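Local coordinates for fucolectin-related protein (Streptococcus pneumoniae, PDB 2WMF), which probably hydrolyses glycosidic bonds in host blood-group antigen carbohydrates, acting as the catalytic module of a family 98 glycoside hydrolase, at residues N483-D487 / P523-R529; H553-T557 / I569-N574. One frame throughout, in Å; residues are numbered along the deposited sequence.

Contact 1: residues N483-D487 / P523-R529; sequences NYRTD and PVDNDFR
Two loops of the C-terminal β-domain meet where strand 477-482 ends and strand 529-536 begins at R529: N483 and R485 reach R529 at one end, and T486 and D487 meet V524 at the other. R529 is sandwiched. The amide of N483 lies over one face of its guanidinium, planes 21° apart, held flat there as OD1 accepts from G575 N and ND2 donates to H573 O; the R485 guanidinium stacks on the opposite face, centres 4.0 Å apart. R529 NH1 donates to N483 O at 2.8 Å, on a carbonyl lone pair, and NH2 adds a weak bond to the same oxygen. Acceptors around the pair probably offset the stacked charges: R529 NE binds T463 OG1 and NH1 binds P464 O, while R485 NH1 is hydrogen-bonded to H465 ND1.

With CG trans to the backbone N (chi1 -169°), the Y484 ring swings back across the interface, and its hydroxyl donates to the anti lone pair of D525 OD2, 2.7 Å away and level with the ring. CG2 of T486 packs on P523 CB at 4.0 Å; its OG1 turns to E272 of helix 272-283. D487 N gives V524 O an almost straight bond of 2.9 Å. Water joins D487 OD2 to D527 OD2, probably easing the closeness of the carboxylates; a second links D487 O to V524 N. D487 OD1 bonds T489 OG1 ahead of helix 489-493: a loop-to-loop junction between the β-sheets and the helices around the (β/α)8 barrel, built on a stacked arginine pair and an inverse gamma turn centred on V524.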
ATOM      1  N   ASN A 483       7.280 -14.399   5.282  1.00  8.19           N
ATOM      2  CA  ASN A 483       5.971 -15.015   5.280  1.00  7.99           C
ATOM      3  C   ASN A 483       5.181 -14.787   6.571  1.00  7.68           C
ATOM      4  O   ASN A 483       4.284 -15.570   6.901  1.00  7.34           O
ATOM      5  CB  ASN A 483       6.121 -16.527   4.975  1.00  8.25           C
ATOM      6  CG  ASN A 483       6.753 -17.294   6.125  1.00  8.93           C
ATOM      7  OD1 ASN A 483       7.173 -16.712   7.141  1.00  9.24           O
ATOM      8  ND2 ASN A 483       6.820 -18.600   5.972  1.00  9.60           N
ATOM      9  N   TYR A 484       5.459 -13.697   7.280  1.00  6.47           N
ATOM     10  CA  TYR A 484       4.936 -13.529   8.654  1.00  7.78           C
ATOM     11  C   TYR A 484       3.398 -13.570   8.645  1.00  7.27           C
ATOM     12  O   TYR A 484       2.748 -12.787   7.922  1.00  7.95           O
ATOM     13  CB  TYR A 484       5.389 -12.196   9.272  1.00  7.23           C
ATOM     14  CG  TYR A 484       5.097 -12.122  10.785  1.00  7.16           C
ATOM     15  CD1 TYR A 484       5.715 -12.981  11.676  1.00  9.53           C
ATOM     16  CD2 TYR A 484       4.181 -11.221  11.288  1.00  8.26           C
ATOM     17  CE1 TYR A 484       5.420 -12.967  12.999  1.00  8.99           C
ATOM     18  CE2 TYR A 484       3.889 -11.177  12.657  1.00  8.86           C
ATOM     19  CZ  TYR A 484       4.540 -12.035  13.515  1.00  9.74           C
ATOM     20  OH  TYR A 484       4.257 -12.032  14.871  1.00  9.79           O
ATOM     21  N   ARG A 485       2.810 -14.512   9.384  1.00  8.32           N
ATOM     22  CA  ARG A 485       1.373 -14.563   9.542  1.00  8.33           C
ATOM     23  C   ARG A 485       1.114 -15.195  10.895  1.00  8.40           C
ATOM     24  O   ARG A 485       1.427 -16.364  11.082  1.00  8.61           O
ATOM     25  CB  ARG A 485       0.697 -15.383   8.433  1.00  8.32           C
ATOM     26  CG  ARG A 485      -0.841 -15.382   8.552  1.00 10.15           C
ATOM     27  CD  ARG A 485      -1.521 -16.275   7.547  1.00 11.36           C
ATOM     28  NE  ARG A 485      -1.397 -17.678   7.931  1.00 12.42           N
ATOM     29  CZ  ARG A 485      -1.014 -18.662   7.138  1.00 12.79           C
ATOM     30  NH1 ARG A 485      -0.774 -18.451   5.843  1.00 13.44           N
ATOM     31  NH2 ARG A 485      -0.896 -19.900   7.644  1.00 13.79           N
ATOM     32  N   THR A 486       0.504 -14.441  11.795  1.00  8.43           N
ATOM     33  CA  THR A 486       0.138 -14.984  13.115  1.00  8.47           C
ATOM     34  C   THR A 486      -1.145 -15.822  12.973  1.00  9.72           C
ATOM     35  O   THR A 486      -1.985 -15.528  12.112  1.00  8.25           O
ATOM     36  CB  THR A 486      -0.065 -13.863  14.156  1.00  8.47           C
ATOM     37  OG1 THR A 486      -1.194 -13.036  13.766  1.00  8.00           O
ATOM     38  CG2 THR A 486       1.202 -13.058  14.342  1.00 10.16           C
ATOM     39  N   ASP A 487      -1.315 -16.823  13.840  1.00  9.64           N
ATOM     40  CA  ASP A 487      -2.549 -17.594  13.909  1.00  9.62           C
ATOM     41  C   ASP A 487      -3.637 -16.745  14.600  1.00  8.85           C
ATOM     42  O   ASP A 487      -3.460 -16.292  15.745  1.00 10.24           O
ATOM     43  CB  ASP A 487      -2.284 -18.879  14.702  1.00  9.24           C
ATOM     44  CG  ASP A 487      -3.500 -19.758  14.849  1.00 11.00           C
ATOM     45  OD1 ASP A 487      -4.491 -19.531  14.118  1.00 10.56           O
ATOM     46  OD2 ASP A 487      -3.426 -20.690  15.687  1.00 14.77           O
ATOM     47  N   PRO A 523       2.100 -13.109  20.387  1.00 10.58           N
ATOM     48  CA  PRO A 523       1.571 -13.506  19.085  1.00 10.66           C
ATOM     49  C   PRO A 523       1.765 -14.984  18.851  1.00 10.53           C
ATOM     50  O   PRO A 523       2.810 -15.524  19.203  1.00 12.30           O
ATOM     51  CB  PRO A 523       2.432 -12.710  18.095  1.00 10.78           C
ATOM     52  CG  PRO A 523       3.614 -12.322  18.849  1.00 10.77           C
ATOM     53  CD  PRO A 523       3.203 -12.143  20.258  1.00 11.35           C
ATOM     54  N   VAL A 524       0.778 -15.621  18.248  1.00 10.30           N
ATOM     55  CA  VAL A 524       0.820 -17.075  18.038  1.00  9.96           C
ATOM     56  C   VAL A 524       1.498 -17.280  16.673  1.00  9.41           C
ATOM     57  O   VAL A 524       0.840 -17.401  15.639  1.00 10.66           O
ATOM     58  CB  VAL A 524      -0.578 -17.710  18.123  1.00  9.52           C
ATOM     59  CG1 VAL A 524      -0.460 -19.222  17.925  1.00 10.20           C
ATOM     60  CG2 VAL A 524      -1.235 -17.399  19.485  1.00 12.40           C
ATOM     61  N   ASP A 525       2.835 -17.232  16.666  1.00  9.35           N
ATOM     62  CA  ASP A 525       3.621 -17.174  15.437  1.00 10.31           C
ATOM     63  C   ASP A 525       4.733 -18.212  15.394  1.00 11.13           C
ATOM     64  O   ASP A 525       5.732 -18.025  14.686  1.00 11.57           O
ATOM     65  CB  ASP A 525       4.187 -15.742  15.208  1.00 10.56           C
ATOM     66  CG  ASP A 525       5.077 -15.247  16.322  1.00 12.17           C
ATOM     67  OD1 ASP A 525       5.523 -16.046  17.189  1.00 11.09           O
ATOM     68  OD2 ASP A 525       5.319 -14.010  16.313  1.00 10.39           O
ATOM     69  N   ASN A 526       4.513 -19.327  16.106  1.00 11.19           N
ATOM     70  CA  ASN A 526       5.465 -20.432  16.169  1.00 12.08           C
ATOM     71  C   ASN A 526       5.165 -21.580  15.200  1.00 11.93           C
ATOM     72  O   ASN A 526       5.921 -22.565  15.169  1.00 12.25           O
ATOM     73  CB  ASN A 526       5.627 -20.909  17.617  1.00 14.97           C
ATOM     74  CG  ASN A 526       6.269 -19.830  18.494  1.00 17.48           C
ATOM     75  OD1 ASN A 526       5.628 -19.291  19.364  1.00 26.02           O
ATOM     76  ND2 ASN A 526       7.504 -19.495  18.225  1.00 23.87           N
ATOM     77  N   ASP A 527       4.131 -21.433  14.373  1.00 10.78           N
ATOM     78  CA  ASP A 527       3.860 -22.415  13.319  1.00 10.81           C
ATOM     79  C   ASP A 527       4.704 -21.968  12.104  1.00 10.06           C
ATOM     80  O   ASP A 527       4.422 -20.932  11.516  1.00 10.51           O
ATOM     81  CB  ASP A 527       2.398 -22.442  12.895  1.00 11.55           C
ATOM     82  CG  ASP A 527       1.412 -22.830  14.010  1.00 16.49           C
ATOM     83  OD1 ASP A 527       1.674 -23.713  14.792  1.00 20.77           O
ATOM     84  OD2 ASP A 527       0.296 -22.281  14.023  1.00 23.49           O
ATOM     85  N   PHE A 528       5.716 -22.739  11.753  1.00  9.47           N
ATOM     86  CA  PHE A 528       6.580 -22.406  10.614  1.00 10.15           C
ATOM     87  C   PHE A 528       6.002 -23.025   9.331  1.00 10.86           C
ATOM     88  O   PHE A 528       5.355 -24.071   9.349  1.00 12.91           O
ATOM     89  CB  PHE A 528       8.006 -22.899  10.799  1.00 11.40           C
ATOM     90  CG  PHE A 528       8.766 -22.256  11.944  1.00 11.53           C
ATOM     91  CD1 PHE A 528       8.261 -21.197  12.688  1.00 11.81           C
ATOM     92  CD2 PHE A 528      10.081 -22.696  12.216  1.00 13.19           C
ATOM     93  CE1 PHE A 528       8.998 -20.644  13.746  1.00 13.51           C
ATOM     94  CE2 PHE A 528      10.830 -22.115  13.241  1.00 14.02           C
ATOM     95  CZ  PHE A 528      10.301 -21.074  13.997  1.00 13.44           C
ATOM     96  N   ARG A 529       6.309 -22.393   8.196  1.00 10.99           N
ATOM     97  CA  ARG A 529       5.913 -22.848   6.862  1.00 10.66           C
ATOM     98  C   ARG A 529       7.206 -22.823   6.022  1.00 10.94           C
ATOM     99  O   ARG A 529       8.083 -22.007   6.259  1.00 10.95           O
ATOM    100  CB  ARG A 529       4.860 -21.893   6.219  1.00 12.16           C
ATOM    101  CG  ARG A 529       3.725 -21.588   7.142  1.00 13.89           C
ATOM    102  CD  ARG A 529       2.538 -20.972   6.436  1.00 11.84           C
ATOM    103  NE  ARG A 529       2.717 -19.737   5.669  1.00 10.04           N
ATOM    104  CZ  ARG A 529       2.870 -18.511   6.191  1.00  9.08           C
ATOM    105  NH1 ARG A 529       2.884 -17.463   5.386  1.00  9.94           N
ATOM    106  NH2 ARG A 529       3.059 -18.312   7.498  1.00 10.57           N
TER
HETATM  107  O   HOH W   1      -1.181 -22.238  16.153  1.00 11.80           O
HETATM  108  O   HOH W   2      -1.629 -14.327  17.289  1.00 16.14           O

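Contact 2: residues H553-T557 / I569-N574; sequences HYTYT and ITVNHN
Backbone pairing carries the contact between H553-T557 and I569-N574, the two arms of a β-hairpin running antiparallel at 162°. T555 with N572 and T557 with T570 are hydrogen-bonded pairs, each closed by two N-H to O=C bonds; T555 N to N572 O measures 2.8 Å and T570 N to T557 O 2.9 Å. N574 N adds a bond to H553 O, where H553 precedes one strand and N574 follows the other. Y554 with H573 and Y556 with V571 are the non-hydrogen-bonded pairs between, where CA-H groups point at carbonyl oxygens, as in Y556 CA to T570 O at 3.1 Å.

Polar side chains share the face of T555, T557, T570 and N572. A chi1 of 66° tucks T555 OG1 in between the two backbone branches, from where it donates 2.9 Å to N572 OD1 in the amide plane, on a lone pair. The other end of that amide, ND2, is held by T530 OG1, so both ends fix its rotation. The side chains of T557 and T570 run alongside each other in one direction, and a water bridges their hydroxyls, 2.8 Å from T570 OG1.

Apolar contacts occupy the other face. I569 extends its CD1 to Y556 CD1 at 3.6 Å, the two side chains meeting at a slant, and the CB atoms of Y554 and H573 touch at 3.7 Å.

Strand 554-561 is an outermost strand of its antiparallel sheet, and strand 566-573 separates it from strand 529-536, to which I569, V571 and H573 are joined by backbone bonds with L533, T531 and R529. Beneath the tyrosine face lies the second sheet: Y554 and Y556 rest on I547 of strand 546-549, and V571 on V577 and M579 of strand 576-580.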
ATOM      1  N   HIS A 553      12.596 -17.539  14.800  1.00 13.42           N
ATOM      2  CA  HIS A 553      11.502 -17.726  13.841  1.00 13.45           C
ATOM      3  C   HIS A 553      11.925 -18.316  12.495  1.00 12.49           C
ATOM      4  O   HIS A 553      11.191 -18.217  11.499  1.00 12.33           O
ATOM      5  CB  HIS A 553      10.707 -16.411  13.711  1.00 12.67           C
ATOM      6  CG  HIS A 553       9.878 -16.141  14.919  1.00 13.67           C
ATOM      7  ND1 HIS A 553       8.536 -16.433  14.984  1.00 16.44           N
ATOM      8  CD2 HIS A 553      10.238 -15.744  16.158  1.00 12.90           C
ATOM      9  CE1 HIS A 553       8.093 -16.183  16.208  1.00 14.43           C
ATOM     10  NE2 HIS A 553       9.100 -15.741  16.934  1.00 18.65           N
ATOM     11  N   TYR A 554      13.091 -18.982  12.467  1.00 12.30           N
ATOM     12  CA  TYR A 554      13.437 -19.772  11.298  1.00 12.73           C
ATOM     13  C   TYR A 554      14.466 -20.863  11.551  1.00 12.79           C
ATOM     14  O   TYR A 554      15.303 -20.740  12.433  1.00 13.20           O
ATOM     15  CB  TYR A 554      13.954 -18.872  10.163  1.00 13.08           C
ATOM     16  CG  TYR A 554      15.348 -18.303  10.403  1.00 13.62           C
ATOM     17  CD1 TYR A 554      16.459 -18.827   9.744  1.00 14.77           C
ATOM     18  CD2 TYR A 554      15.550 -17.246  11.295  1.00 14.37           C
ATOM     19  CE1 TYR A 554      17.731 -18.316   9.966  1.00 14.75           C
ATOM     20  CE2 TYR A 554      16.839 -16.728  11.537  1.00 15.10           C
ATOM     21  CZ  TYR A 554      17.920 -17.287  10.871  1.00 14.16           C
ATOM     22  OH  TYR A 554      19.213 -16.764  11.104  1.00 18.37           O
ATOM     23  N   THR A 555      14.346 -21.913  10.758  1.00 12.21           N
ATOM     24  CA  THR A 555      15.371 -22.920  10.590  1.00 13.88           C
ATOM     25  C   THR A 555      15.596 -23.178   9.108  1.00 13.95           C
ATOM     26  O   THR A 555      14.823 -22.746   8.256  1.00 13.73           O
ATOM     27  CB  THR A 555      15.031 -24.234  11.317  1.00 13.76           C
ATOM     28  OG1 THR A 555      13.895 -24.851  10.717  1.00 15.19           O
ATOM     29  CG2 THR A 555      14.745 -23.991  12.797  1.00 14.41           C
ATOM     30  N   TYR A 556      16.708 -23.836   8.773  1.00 15.15           N
ATOM     31  CA  TYR A 556      16.991 -24.153   7.376  1.00 15.92           C
ATOM     32  C   TYR A 556      17.869 -25.388   7.203  1.00 16.88           C
ATOM     33  O   TYR A 556      18.594 -25.784   8.125  1.00 17.62           O
ATOM     34  CB  TYR A 556      17.609 -22.948   6.642  1.00 16.64           C
ATOM     35  CG  TYR A 556      18.993 -22.575   7.116  1.00 16.17           C
ATOM     36  CD1 TYR A 556      20.120 -23.030   6.443  1.00 20.11           C
ATOM     37  CD2 TYR A 556      19.174 -21.749   8.226  1.00 16.71           C
ATOM     38  CE1 TYR A 556      21.399 -22.692   6.877  1.00 19.91           C
ATOM     39  CE2 TYR A 556      20.455 -21.410   8.673  1.00 18.32           C
ATOM     40  CZ  TYR A 556      21.558 -21.885   7.989  1.00 20.08           C
ATOM     41  OH  TYR A 556      22.818 -21.528   8.418  1.00 20.36           O
ATOM     42  N   THR A 557      17.722 -26.016   6.041  1.00 17.78           N
ATOM     43  CA  THR A 557      18.615 -27.089   5.582  1.00 18.37           C
ATOM     44  C   THR A 557      19.170 -26.672   4.235  1.00 18.24           C
ATOM     45  O   THR A 557      18.487 -26.040   3.448  1.00 16.98           O
ATOM     46  CB  THR A 557      17.905 -28.467   5.493  1.00 18.91           C
ATOM     47  OG1 THR A 557      17.073 -28.580   4.320  1.00 25.06           O
ATOM     48  CG2 THR A 557      17.132 -28.756   6.750  1.00 18.68           C
ATOM     49  N   ILE A 569      18.234 -24.402  -0.683  1.00 12.58           N
ATOM     50  CA  ILE A 569      18.027 -24.077   0.723  1.00 12.31           C
ATOM     51  C   ILE A 569      16.535 -24.169   1.034  1.00 12.11           C
ATOM     52  O   ILE A 569      15.695 -23.571   0.345  1.00 11.15           O
ATOM     53  CB  ILE A 569      18.653 -22.707   1.168  1.00 13.01           C
ATOM     54  CG1 ILE A 569      18.515 -22.575   2.690  1.00 13.33           C
ATOM     55  CG2 ILE A 569      18.040 -21.584   0.422  1.00 14.67           C
ATOM     56  CD1 ILE A 569      19.362 -21.526   3.293  1.00 13.99           C
ATOM     57  N   THR A 570      16.220 -24.960   2.063  1.00 12.65           N
ATOM     58  CA  THR A 570      14.848 -25.196   2.521  1.00 12.74           C
ATOM     59  C   THR A 570      14.724 -24.413   3.799  1.00 13.21           C
ATOM     60  O   THR A 570      15.397 -24.727   4.761  1.00 15.30           O
ATOM     61  CB  THR A 570      14.654 -26.704   2.760  1.00 13.74           C
ATOM     62  OG1 THR A 570      14.921 -27.345   1.516  1.00 16.97           O
ATOM     63  CG2 THR A 570      13.237 -26.985   3.167  1.00 14.84           C
ATOM     64  N   VAL A 571      13.896 -23.362   3.786  1.00 11.29           N
ATOM     65  CA  VAL A 571      13.785 -22.445   4.922  1.00 10.99           C
ATOM     66  C   VAL A 571      12.421 -22.673   5.572  1.00 10.57           C
ATOM     67  O   VAL A 571      11.403 -22.508   4.928  1.00 11.57           O
ATOM     68  CB  VAL A 571      13.913 -20.957   4.498  1.00 10.24           C
ATOM     69  CG1 VAL A 571      13.856 -20.051   5.711  1.00 11.11           C
ATOM     70  CG2 VAL A 571      15.231 -20.743   3.701  1.00 10.24           C
ATOM     71  N   ASN A 572      12.392 -23.031   6.846  1.00 11.60           N
ATOM     72  CA  ASN A 572      11.125 -23.155   7.611  1.00 11.83           C
ATOM     73  C   ASN A 572      11.016 -21.931   8.505  1.00 11.19           C
ATOM     74  O   ASN A 572      11.901 -21.681   9.332  1.00 12.25           O
ATOM     75  CB  ASN A 572      11.161 -24.402   8.486  1.00 13.39           C
ATOM     76  CG  ASN A 572      11.811 -25.542   7.793  1.00 19.44           C
ATOM     77  OD1 ASN A 572      12.961 -25.939   8.139  1.00 27.88           O
ATOM     78  ND2 ASN A 572      11.167 -26.029   6.749  1.00 21.32           N
ATOM     79  N   HIS A 573       9.984 -21.121   8.306  1.00 10.62           N
ATOM     80  CA  HIS A 573       9.981 -19.802   8.931  1.00  9.63           C
ATOM     81  C   HIS A 573       8.564 -19.302   9.197  1.00  9.69           C
ATOM     82  O   HIS A 573       7.639 -19.757   8.569  1.00  9.49           O
ATOM     83  CB  HIS A 573      10.850 -18.805   8.144  1.00  9.66           C
ATOM     84  CG  HIS A 573      10.382 -18.435   6.760  1.00  8.72           C
ATOM     85  ND1 HIS A 573      10.251 -19.326   5.707  1.00 12.34           N
ATOM     86  CD2 HIS A 573      10.133 -17.207   6.240  1.00  6.07           C
ATOM     87  CE1 HIS A 573       9.945 -18.641   4.604  1.00  6.64           C
ATOM     88  NE2 HIS A 573       9.826 -17.365   4.912  1.00 10.41           N
ATOM     89  N   ASN A 574       8.459 -18.361  10.134  1.00 10.03           N
ATOM     90  CA  ASN A 574       7.270 -17.516  10.253  1.00  8.83           C
ATOM     91  C   ASN A 574       7.783 -16.130  10.541  1.00  9.00           C
ATOM     92  O   ASN A 574       8.040 -15.769  11.677  1.00  8.65           O
ATOM     93  CB  ASN A 574       6.302 -18.014  11.318  1.00  9.08           C
ATOM     94  CG  ASN A 574       4.942 -17.314  11.236  1.00 10.32           C
ATOM     95  OD1 ASN A 574       4.825 -16.306  10.572  1.00  9.62           O
ATOM     96  ND2 ASN A 574       3.905 -17.881  11.875  1.00 11.15           N
TER
HETATM   97  O   HOH W   3      17.542 -28.197   1.171  1.00 17.37           O

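How the contacts relate
Both segments of contact 1 come earlier in the chain than those of contact 2, and the centres are about 13 Å apart, within the family 98 C-terminal range. Strand 529-536 joins them: it starts at the last residue of contact 1 and runs antiparallel to strand 566-573 of contact 2. Hydrogen bonds link R529 O to H573 N, 2.9 Å apart, and R485 N to N574 OD1 at the same distance. In the second sheet, strand 477-482, which leads into N483, pairs with strand 576-580, which follows N574. Together the contacts tie loops that touch barrel helices 272-283 and 307-322 to the edge hairpin, linking the ends of two facing β-sheets.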